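Local structure of sulfoquinovosidase (Escherichia coli, 5AEG) at residues R294-K307 against Y333-C345. The protein hydrolyses the plant sulfolipid sulfoquinovosyl diacylglycerol and simpler sulfoquinovosides, releasing sulfoquinovose for breakdown by sulfoglycolysis. Residues are numbered along the deposited sequence; the frame is centred on the assembly and turned at random.
Sequences RMTSFGKRVMWNWK and YINPYVASDKDLC
W306 lies with one face on I334, whose CG1 sits 3.7 Å from the centroid of the five-membered ring in a CH-pi contact, and with the backbone N of N335 over the same face; the backbone C of W304 lies over the rim of the opposite face. At its edge, W306 NE1 donates to Y337 O (2.9 Å), meeting the oxygen almost head-on, while W306 CZ3 meets the edge of the Y333 ring. Were W306 an alanine, Y337 O would probably lose this donor and a gap would open between I334 and Y333. The W304 indole takes N335 ND2 over the centre of one face, 3.5 Å from CE2, the amide standing nearly upright on the ring (83°). With N335 CG between its backbone N and carbonyl carbon (chi1 77°), the amide reaches W304 while OD1 accepts from Y337 N in an Asx turn; ND2 donates to Y333 OH. A water links W304 NE1 to Y333 OH, which also hydrogen-bonds the nucleophile D405. A339 N donates to W304 O (2.8 Å), and L344 N to N305 OD1 (3.1 Å). R294 grips D341 end-on, NH1 to OD2 and NH2 to OD1, nearly coplanar, with M303 SD over the guanidinium. Two inverse gamma turns, centred on W304 and W306, thus pack against the chain leaving TIM-barrel strand 329-334 through strand 337-339 into helix 343-351, consistent with a place beside the active site, since R301, V302 and W304 bind the sulfolipid.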
ATOM      1  N   ARG A 294      20.834  17.926  -2.478  1.00 28.49           N
ATOM      2  CA  ARG A 294      21.198  18.127  -3.890  1.00 31.98           C
ATOM      3  C   ARG A 294      20.332  19.240  -4.448  1.00 32.01           C
ATOM      4  O   ARG A 294      19.078  19.163  -4.464  1.00 31.80           O
ATOM      5  CB  ARG A 294      21.047  16.816  -4.650  1.00 35.33           C
ATOM      6  CG  ARG A 294      21.270  17.000  -6.159  1.00 41.35           C
ATOM      7  CD  ARG A 294      22.600  16.491  -6.549  1.00 41.01           C
ATOM      8  NE  ARG A 294      22.707  15.049  -6.426  1.00 37.11           N
ATOM      9  CZ  ARG A 294      23.810  14.403  -6.714  1.00 40.14           C
ATOM     10  NH1 ARG A 294      24.923  15.068  -7.110  1.00 41.13           N
ATOM     11  NH2 ARG A 294      23.847  13.092  -6.575  1.00 39.77           N
ATOM     12  N   MET A 295      20.982  20.308  -4.909  1.00 27.65           N
ATOM     13  CA  MET A 295      20.313  21.350  -5.668  1.00 31.07           C
ATOM     14  C   MET A 295      19.931  20.921  -7.110  1.00 35.40           C
ATOM     15  O   MET A 295      20.756  20.341  -7.832  1.00 32.35           O
ATOM     16  CB  MET A 295      21.238  22.549  -5.724  1.00 39.95           C
ATOM     17  CG  MET A 295      20.515  23.825  -5.721  1.00 44.30           C
ATOM     18  SD  MET A 295      19.609  23.943  -4.128  1.00 56.30           S
ATOM     19  CE  MET A 295      18.430  25.008  -4.923  1.00 38.69           C
ATOM     20  N   THR A 296      18.663  21.162  -7.505  1.00 31.37           N
ATOM     21  CA  THR A 296      18.183  21.012  -8.884  1.00 36.23           C
ATOM     22  C   THR A 296      17.525  22.349  -9.342  1.00 36.68           C
ATOM     23  O   THR A 296      17.302  23.259  -8.545  1.00 39.43           O
ATOM     24  CB  THR A 296      17.131  19.918  -9.004  1.00 41.06           C
ATOM     25  OG1 THR A 296      15.945  20.350  -8.325  1.00 42.03           O
ATOM     26  CG2 THR A 296      17.662  18.556  -8.450  1.00 38.29           C
ATOM     27  N   SER A 297      17.218  22.456 -10.625  1.00 42.81           N
ATOM     28  CA  SER A 297      16.465  23.611 -11.166  1.00 50.48           C
ATOM     29  C   SER A 297      15.065  23.807 -10.526  1.00 54.00           C
ATOM     30  O   SER A 297      14.496  24.873 -10.691  1.00 57.12           O
ATOM     31  CB  SER A 297      16.284  23.472 -12.693  1.00 48.34           C
ATOM     32  OG  SER A 297      15.738  22.210 -12.984  1.00 54.64           O
ATOM     33  N   PHE A 298      14.544  22.802  -9.790  1.00 56.33           N
ATOM     34  CA  PHE A 298      13.224  22.860  -9.097  1.00 63.12           C
ATOM     35  C   PHE A 298      13.316  22.972  -7.551  1.00 65.00           C
ATOM     36  O   PHE A 298      12.311  22.793  -6.870  1.00 67.82           O
ATOM     37  CB  PHE A 298      12.393  21.636  -9.496  1.00 65.77           C
ATOM     38  CG  PHE A 298      12.671  21.164 -10.900  1.00 72.38           C
ATOM     39  CD1 PHE A 298      12.148  21.850 -11.996  1.00 79.65           C
ATOM     40  CD2 PHE A 298      13.536  20.083 -11.136  1.00 82.07           C
ATOM     41  CE1 PHE A 298      12.427  21.430 -13.302  1.00 88.18           C
ATOM     42  CE2 PHE A 298      13.828  19.665 -12.435  1.00 85.73           C
ATOM     43  CZ  PHE A 298      13.264  20.330 -13.522  1.00 89.24           C
ATOM     44  N   GLY A 299      14.501  23.326  -7.029  1.00 54.70           N
ATOM     45  CA  GLY A 299      14.822  23.360  -5.593  1.00 46.48           C
ATOM     46  C   GLY A 299      15.547  22.090  -5.111  1.00 43.08           C
ATOM     47  O   GLY A 299      16.028  21.285  -5.897  1.00 40.68           O
ATOM     48  N   LYS A 300      15.504  21.885  -3.797  1.00 38.37           N
ATOM     49  CA  LYS A 300      16.338  20.963  -3.069  1.00 34.23           C
ATOM     50  C   LYS A 300      15.745  19.557  -3.052  1.00 36.56           C
ATOM     51  O   LYS A 300      14.557  19.358  -2.802  1.00 33.57           O
ATOM     52  CB  LYS A 300      16.514  21.501  -1.647  1.00 38.58           C
ATOM     53  CG  LYS A 300      17.033  22.952  -1.694  1.00 42.92           C
ATOM     54  CD  LYS A 300      17.725  23.487  -0.461  1.00 49.13           C
ATOM     55  CE  LYS A 300      16.855  23.457   0.773  1.00 58.29           C
ATOM     56  NZ  LYS A 300      15.740  24.431   0.750  1.00 63.86           N
ATOM     57  N   ARG A 301      16.614  18.593  -3.262  1.00 28.27           N
ATOM     58  CA  ARG A 301      16.283  17.203  -3.318  1.00 31.10           C
ATOM     59  C   ARG A 301      17.235  16.546  -2.321  1.00 27.96           C
ATOM     60  O   ARG A 301      18.232  17.135  -1.936  1.00 30.86           O
ATOM     61  CB  ARG A 301      16.522  16.719  -4.765  1.00 36.58           C
ATOM     62  CG  ARG A 301      15.386  16.055  -5.519  1.00 52.53           C
ATOM     63  CD  ARG A 301      14.238  16.984  -5.861  1.00 53.28           C
ATOM     64  NE  ARG A 301      13.376  17.228  -4.694  1.00 63.20           N
ATOM     65  CZ  ARG A 301      12.516  18.252  -4.530  1.00 64.49           C
ATOM     66  NH1 ARG A 301      12.320  19.183  -5.502  1.00 66.14           N
ATOM     67  NH2 ARG A 301      11.836  18.331  -3.366  1.00 42.38           N
ATOM     68  N   VAL A 302      16.914  15.344  -1.873  1.00 26.09           N
ATOM     69  CA  VAL A 302      17.738  14.538  -1.012  1.00 28.20           C
ATOM     70  C   VAL A 302      18.888  14.011  -1.915  1.00 30.32           C
ATOM     71  O   VAL A 302      18.652  13.686  -3.080  1.00 27.38           O
ATOM     72  CB  VAL A 302      16.934  13.363  -0.452  1.00 29.06           C
ATOM     73  CG1 VAL A 302      17.799  12.402   0.306  1.00 30.33           C
ATOM     74  CG2 VAL A 302      15.823  13.876   0.451  1.00 31.11           C
ATOM     75  N   MET A 303      20.072  13.904  -1.328  1.00 25.42           N
ATOM     76  CA  MET A 303      21.242  13.335  -1.967  1.00 30.00           C
ATOM     77  C   MET A 303      21.154  11.819  -1.847  1.00 26.60           C
ATOM     78  O   MET A 303      21.142  11.232  -0.723  1.00 23.11           O
ATOM     79  CB  MET A 303      22.517  13.919  -1.272  1.00 29.51           C
ATOM     80  CG  MET A 303      23.866  13.356  -1.692  1.00 43.11           C
ATOM     81  SD  MET A 303      24.343  13.988  -3.310  1.00 51.55           S
ATOM     82  CE  MET A 303      24.496  15.745  -3.036  1.00 37.22           C
ATOM     83  N   TRP A 304      21.108  11.118  -2.981  1.00 24.86           N
ATOM     84  CA  TRP A 304      20.904   9.677  -2.932  1.00 22.61           C
ATOM     85  C   TRP A 304      22.172   8.825  -2.689  1.00 26.67           C
ATOM     86  O   TRP A 304      22.586   7.985  -3.517  1.00 25.02           O
ATOM     87  CB  TRP A 304      20.141   9.208  -4.179  1.00 25.43           C
ATOM     88  CG  TRP A 304      18.717   9.676  -4.277  1.00 25.27           C
ATOM     89  CD1 TRP A 304      18.086  10.557  -3.496  1.00 23.92           C
ATOM     90  CD2 TRP A 304      17.768   9.261  -5.245  1.00 26.11           C
ATOM     91  NE1 TRP A 304      16.796  10.780  -3.941  1.00 26.45           N
ATOM     92  CE2 TRP A 304      16.592   9.977  -5.017  1.00 25.90           C
ATOM     93  CE3 TRP A 304      17.817   8.391  -6.313  1.00 29.35           C
ATOM     94  CZ2 TRP A 304      15.457   9.800  -5.789  1.00 30.93           C
ATOM     95  CZ3 TRP A 304      16.650   8.243  -7.099  1.00 30.30           C
ATOM     96  CH2 TRP A 304      15.519   8.906  -6.792  1.00 27.85           C
ATOM     97  N   ASN A 305      22.827   9.076  -1.576  1.00 26.63           N
ATOM     98  CA  ASN A 305      23.930   8.257  -1.120  1.00 26.03           C
ATOM     99  C   ASN A 305      23.738   8.038   0.386  1.00 24.66           C
ATOM    100  O   ASN A 305      23.843   8.976   1.144  1.00 26.82           O
ATOM    101  CB  ASN A 305      25.267   8.959  -1.426  1.00 27.72           C
ATOM    102  CG  ASN A 305      26.450   7.995  -1.297  1.00 30.04           C
ATOM    103  OD1 ASN A 305      26.627   7.117  -2.121  1.00 29.81           O
ATOM    104  ND2 ASN A 305      27.145   8.066  -0.201  1.00 32.44           N
ATOM    105  N   TRP A 306      23.547   6.776   0.768  1.00 25.58           N
ATOM    106  CA  TRP A 306      22.929   6.360   2.037  1.00 25.39           C
ATOM    107  C   TRP A 306      23.981   6.211   3.154  1.00 25.79           C
ATOM    108  O   TRP A 306      24.257   5.149   3.723  1.00 26.95           O
ATOM    109  CB  TRP A 306      22.012   5.130   1.841  1.00 24.87           C
ATOM    110  CG  TRP A 306      21.278   5.205   0.571  1.00 24.81           C
ATOM    111  CD1 TRP A 306      21.311   4.299  -0.450  1.00 26.53           C
ATOM    112  CD2 TRP A 306      20.358   6.190   0.181  1.00 23.89           C
ATOM    113  NE1 TRP A 306      20.525   4.693  -1.474  1.00 23.50           N
ATOM    114  CE2 TRP A 306      19.967   5.881  -1.145  1.00 24.19           C
ATOM    115  CE3 TRP A 306      19.915   7.388   0.763  1.00 25.05           C
ATOM    116  CZ2 TRP A 306      19.070   6.625  -1.825  1.00 25.65           C
ATOM    117  CZ3 TRP A 306      19.014   8.139   0.067  1.00 24.98           C
ATOM    118  CH2 TRP A 306      18.607   7.769  -1.201  1.00 22.72           C
ATOM    119  N   LYS A 307      24.477   7.397   3.508  1.00 25.02           N
ATOM    120  CA  LYS A 307      25.416   7.543   4.580  1.00 31.57           C
ATOM    121  C   LYS A 307      25.222   8.923   5.187  1.00 24.42           C
ATOM    122  O   LYS A 307      24.941   9.900   4.460  1.00 27.22           O
ATOM    123  CB  LYS A 307      26.789   7.394   3.951  1.00 37.26           C
ATOM    124  CG  LYS A 307      27.984   7.285   4.866  1.00 49.46           C
ATOM    125  CD  LYS A 307      29.116   6.525   4.113  1.00 59.80           C
ATOM    126  CE  LYS A 307      29.373   6.892   2.609  1.00 63.68           C
ATOM    127  NZ  LYS A 307      29.480   5.733   1.637  1.00 58.30           N
ATOM    128  N   TYR A 333      16.085   7.959   5.667  1.00 22.37           N
ATOM    129  CA  TYR A 333      15.513   7.702   4.366  1.00 21.98           C
ATOM    130  C   TYR A 333      16.510   6.862   3.565  1.00 22.78           C
ATOM    131  O   TYR A 333      17.745   7.153   3.587  1.00 18.94           O
ATOM    132  CB  TYR A 333      15.252   9.029   3.626  1.00 18.79           C
ATOM    133  CG  TYR A 333      14.771   8.911   2.222  1.00 21.06           C
ATOM    134  CD1 TYR A 333      15.665   8.620   1.154  1.00 19.05           C
ATOM    135  CD2 TYR A 333      13.458   9.127   1.884  1.00 19.36           C
ATOM    136  CE1 TYR A 333      15.193   8.473  -0.140  1.00 21.11           C
ATOM    137  CE2 TYR A 333      12.991   8.996   0.574  1.00 23.42           C
ATOM    138  CZ  TYR A 333      13.871   8.654  -0.434  1.00 20.51           C
ATOM    139  OH  TYR A 333      13.456   8.542  -1.696  1.00 21.30           O
ATOM    140  N   ILE A 334      15.961   5.925   2.788  1.00 22.17           N
ATOM    141  CA  ILE A 334      16.722   5.123   1.846  1.00 20.67           C
ATOM    142  C   ILE A 334      15.800   4.679   0.700  1.00 22.37           C
ATOM    143  O   ILE A 334      14.559   4.557   0.882  1.00 19.62           O
ATOM    144  CB  ILE A 334      17.440   3.931   2.542  1.00 21.78           C
ATOM    145  CG1 ILE A 334      18.343   3.221   1.506  1.00 21.82           C
ATOM    146  CG2 ILE A 334      16.516   2.895   3.154  1.00 22.45           C
ATOM    147  CD1 ILE A 334      19.342   2.314   2.176  1.00 27.54           C
ATOM    148  N   ASN A 335      16.382   4.491  -0.494  1.00 23.03           N
ATOM    149  CA  ASN A 335      15.704   3.934  -1.625  1.00 21.99           C
ATOM    150  C   ASN A 335      16.658   2.963  -2.371  1.00 23.30           C
ATOM    151  O   ASN A 335      17.837   2.902  -1.975  1.00 23.59           O
ATOM    152  CB  ASN A 335      15.044   4.994  -2.449  1.00 19.69           C
ATOM    153  CG  ASN A 335      15.954   5.777  -3.331  1.00 21.55           C
ATOM    154  OD1 ASN A 335      16.859   5.274  -3.945  1.00 24.39           O
ATOM    155  ND2 ASN A 335      15.625   7.017  -3.502  1.00 19.97           N
ATOM    156  N   PRO A 336      16.157   2.236  -3.370  1.00 25.60           N
ATOM    157  CA  PRO A 336      16.996   1.153  -3.900  1.00 23.79           C
ATOM    158  C   PRO A 336      17.782   1.604  -5.133  1.00 25.73           C
ATOM    159  O   PRO A 336      18.166   0.756  -5.950  1.00 25.19           O
ATOM    160  CB  PRO A 336      15.969   0.079  -4.172  1.00 26.66           C
ATOM    161  CG  PRO A 336      14.800   0.886  -4.732  1.00 28.39           C
ATOM    162  CD  PRO A 336      14.802   2.195  -3.983  1.00 24.76           C
ATOM    163  N   TYR A 337      18.046   2.922  -5.247  1.00 24.08           N
ATOM    164  CA  TYR A 337      18.930   3.509  -6.251  1.00 26.84           C
ATOM    165  C   TYR A 337      20.128   4.166  -5.522  1.00 25.86           C
ATOM    166  O   TYR A 337      20.104   4.359  -4.292  1.00 25.19           O
ATOM    167  CB  TYR A 337      18.256   4.586  -7.058  1.00 23.97           C
ATOM    168  CG  TYR A 337      16.912   4.221  -7.693  1.00 28.75           C
ATOM    169  CD1 TYR A 337      16.839   3.551  -8.929  1.00 29.49           C
ATOM    170  CD2 TYR A 337      15.711   4.651  -7.114  1.00 27.08           C
ATOM    171  CE1 TYR A 337      15.591   3.295  -9.534  1.00 32.71           C
ATOM    172  CE2 TYR A 337      14.495   4.344  -7.659  1.00 27.06           C
ATOM    173  CZ  TYR A 337      14.402   3.706  -8.909  1.00 27.57           C
ATOM    174  OH  TYR A 337      13.126   3.438  -9.481  1.00 27.37           O
ATOM    175  N   VAL A 338      21.155   4.472  -6.295  1.00 27.28           N
ATOM    176  CA  VAL A 338      22.377   5.080  -5.750  1.00 28.19           C
ATOM    177  C   VAL A 338      22.873   6.121  -6.736  1.00 27.70           C
ATOM    178  O   VAL A 338      23.094   5.826  -7.907  1.00 30.08           O
ATOM    179  CB  VAL A 338      23.455   4.051  -5.410  1.00 28.78           C
ATOM    180  CG1 VAL A 338      23.190   3.334  -4.106  1.00 29.10           C
ATOM    181  CG2 VAL A 338      23.676   3.032  -6.524  1.00 29.38           C
ATOM    182  N   ALA A 339      23.113   7.323  -6.237  1.00 27.15           N
ATOM    183  CA  ALA A 339      23.534   8.433  -7.065  1.00 28.16           C
ATOM    184  C   ALA A 339      24.890   8.082  -7.791  1.00 26.50           C
ATOM    185  O   ALA A 339      25.883   7.770  -7.146  1.00 29.68           O
ATOM    186  CB  ALA A 339      23.754   9.650  -6.202  1.00 29.47           C
ATOM    187  N   SER A 340      24.918   8.273  -9.081  1.00 29.59           N
ATOM    188  CA  SER A 340      26.042   7.773  -9.923  1.00 34.28           C
ATOM    189  C   SER A 340      27.373   8.467  -9.638  1.00 35.30           C
ATOM    190  O   SER A 340      28.431   7.873  -9.870  1.00 43.31           O
ATOM    191  CB  SER A 340      25.699   7.889 -11.390  1.00 30.09           C
ATOM    192  OG  SER A 340      25.545   9.235 -11.682  1.00 32.36           O
ATOM    193  N   ASP A 341      27.329   9.692  -9.115  1.00 32.67           N
ATOM    194  CA  ASP A 341      28.548  10.432  -8.790  1.00 39.16           C
ATOM    195  C   ASP A 341      29.046  10.233  -7.361  1.00 35.17           C
ATOM    196  O   ASP A 341      29.904  10.965  -6.956  1.00 41.45           O
ATOM    197  CB  ASP A 341      28.332  11.910  -9.070  1.00 36.89           C
ATOM    198  CG  ASP A 341      27.214  12.540  -8.192  1.00 41.65           C
ATOM    199  OD1 ASP A 341      26.267  11.866  -7.677  1.00 36.94           O
ATOM    200  OD2 ASP A 341      27.219  13.760  -8.080  1.00 43.55           O
ATOM    201  N   LYS A 342      28.508   9.290  -6.580  1.00 32.67           N
ATOM    202  CA  LYS A 342      28.871   9.110  -5.156  1.00 32.19           C
ATOM    203  C   LYS A 342      29.360   7.736  -4.918  1.00 32.70           C
ATOM    204  O   LYS A 342      29.294   6.885  -5.815  1.00 33.86           O
ATOM    205  CB  LYS A 342      27.658   9.478  -4.238  1.00 33.33           C
ATOM    206  CG  LYS A 342      27.262  10.937  -4.422  1.00 40.00           C
ATOM    207  CD  LYS A 342      28.262  11.800  -3.628  1.00 43.07           C
ATOM    208  CE  LYS A 342      28.100  13.274  -3.914  1.00 43.88           C
ATOM    209  NZ  LYS A 342      29.219  13.963  -3.280  1.00 45.27           N
ATOM    210  N   ASP A 343      29.801   7.510  -3.691  1.00 32.75           N
ATOM    211  CA  ASP A 343      30.589   6.365  -3.244  1.00 36.69           C
ATOM    212  C   ASP A 343      29.911   5.056  -3.446  1.00 40.78           C
ATOM    213  O   ASP A 343      30.534   4.090  -3.913  1.00 33.98           O
ATOM    214  CB  ASP A 343      30.747   6.421  -1.709  1.00 47.55           C
ATOM    215  CG  ASP A 343      31.729   7.424  -1.254  1.00 64.98           C
ATOM    216  OD1 ASP A 343      32.446   7.994  -2.130  1.00 68.25           O
ATOM    217  OD2 ASP A 343      31.768   7.626  -0.005  1.00 66.78           O
ATOM    218  N   LEU A 344      28.648   4.957  -2.975  1.00 32.02           N
ATOM    219  CA  LEU A 344      27.988   3.640  -3.043  1.00 33.14           C
ATOM    220  C   LEU A 344      27.847   3.139  -4.446  1.00 27.82           C
ATOM    221  O   LEU A 344      27.987   1.937  -4.636  1.00 31.12           O
ATOM    222  CB  LEU A 344      26.580   3.588  -2.384  1.00 31.11           C
ATOM    223  CG  LEU A 344      26.584   3.885  -0.901  1.00 32.14           C
ATOM    224  CD1 LEU A 344      25.150   3.861  -0.350  1.00 29.42           C
ATOM    225  CD2 LEU A 344      27.403   2.852  -0.123  1.00 32.19           C
ATOM    226  N   CYS A 345      27.519   3.998  -5.395  1.00 27.98           N
ATOM    227  CA  CYS A 345      27.300   3.559  -6.781  1.00 31.19           C
ATOM    228  C   CYS A 345      28.643   3.113  -7.394  1.00 36.41           C
ATOM    229  O   CYS A 345      28.672   2.194  -8.220  1.00 34.55           O
ATOM    230  CB  CYS A 345      26.742   4.694  -7.645  1.00 32.45           C
ATOM    231  SG  CYS A 345      26.110   4.165  -9.284  1.00 33.93           S
TER
HETATM  232  O   HOH W   1      14.217  11.219  -2.874  1.00 35.67           O
HETATM  233  O   HOH W   2      26.007   6.413  -4.640  1.00 30.11           O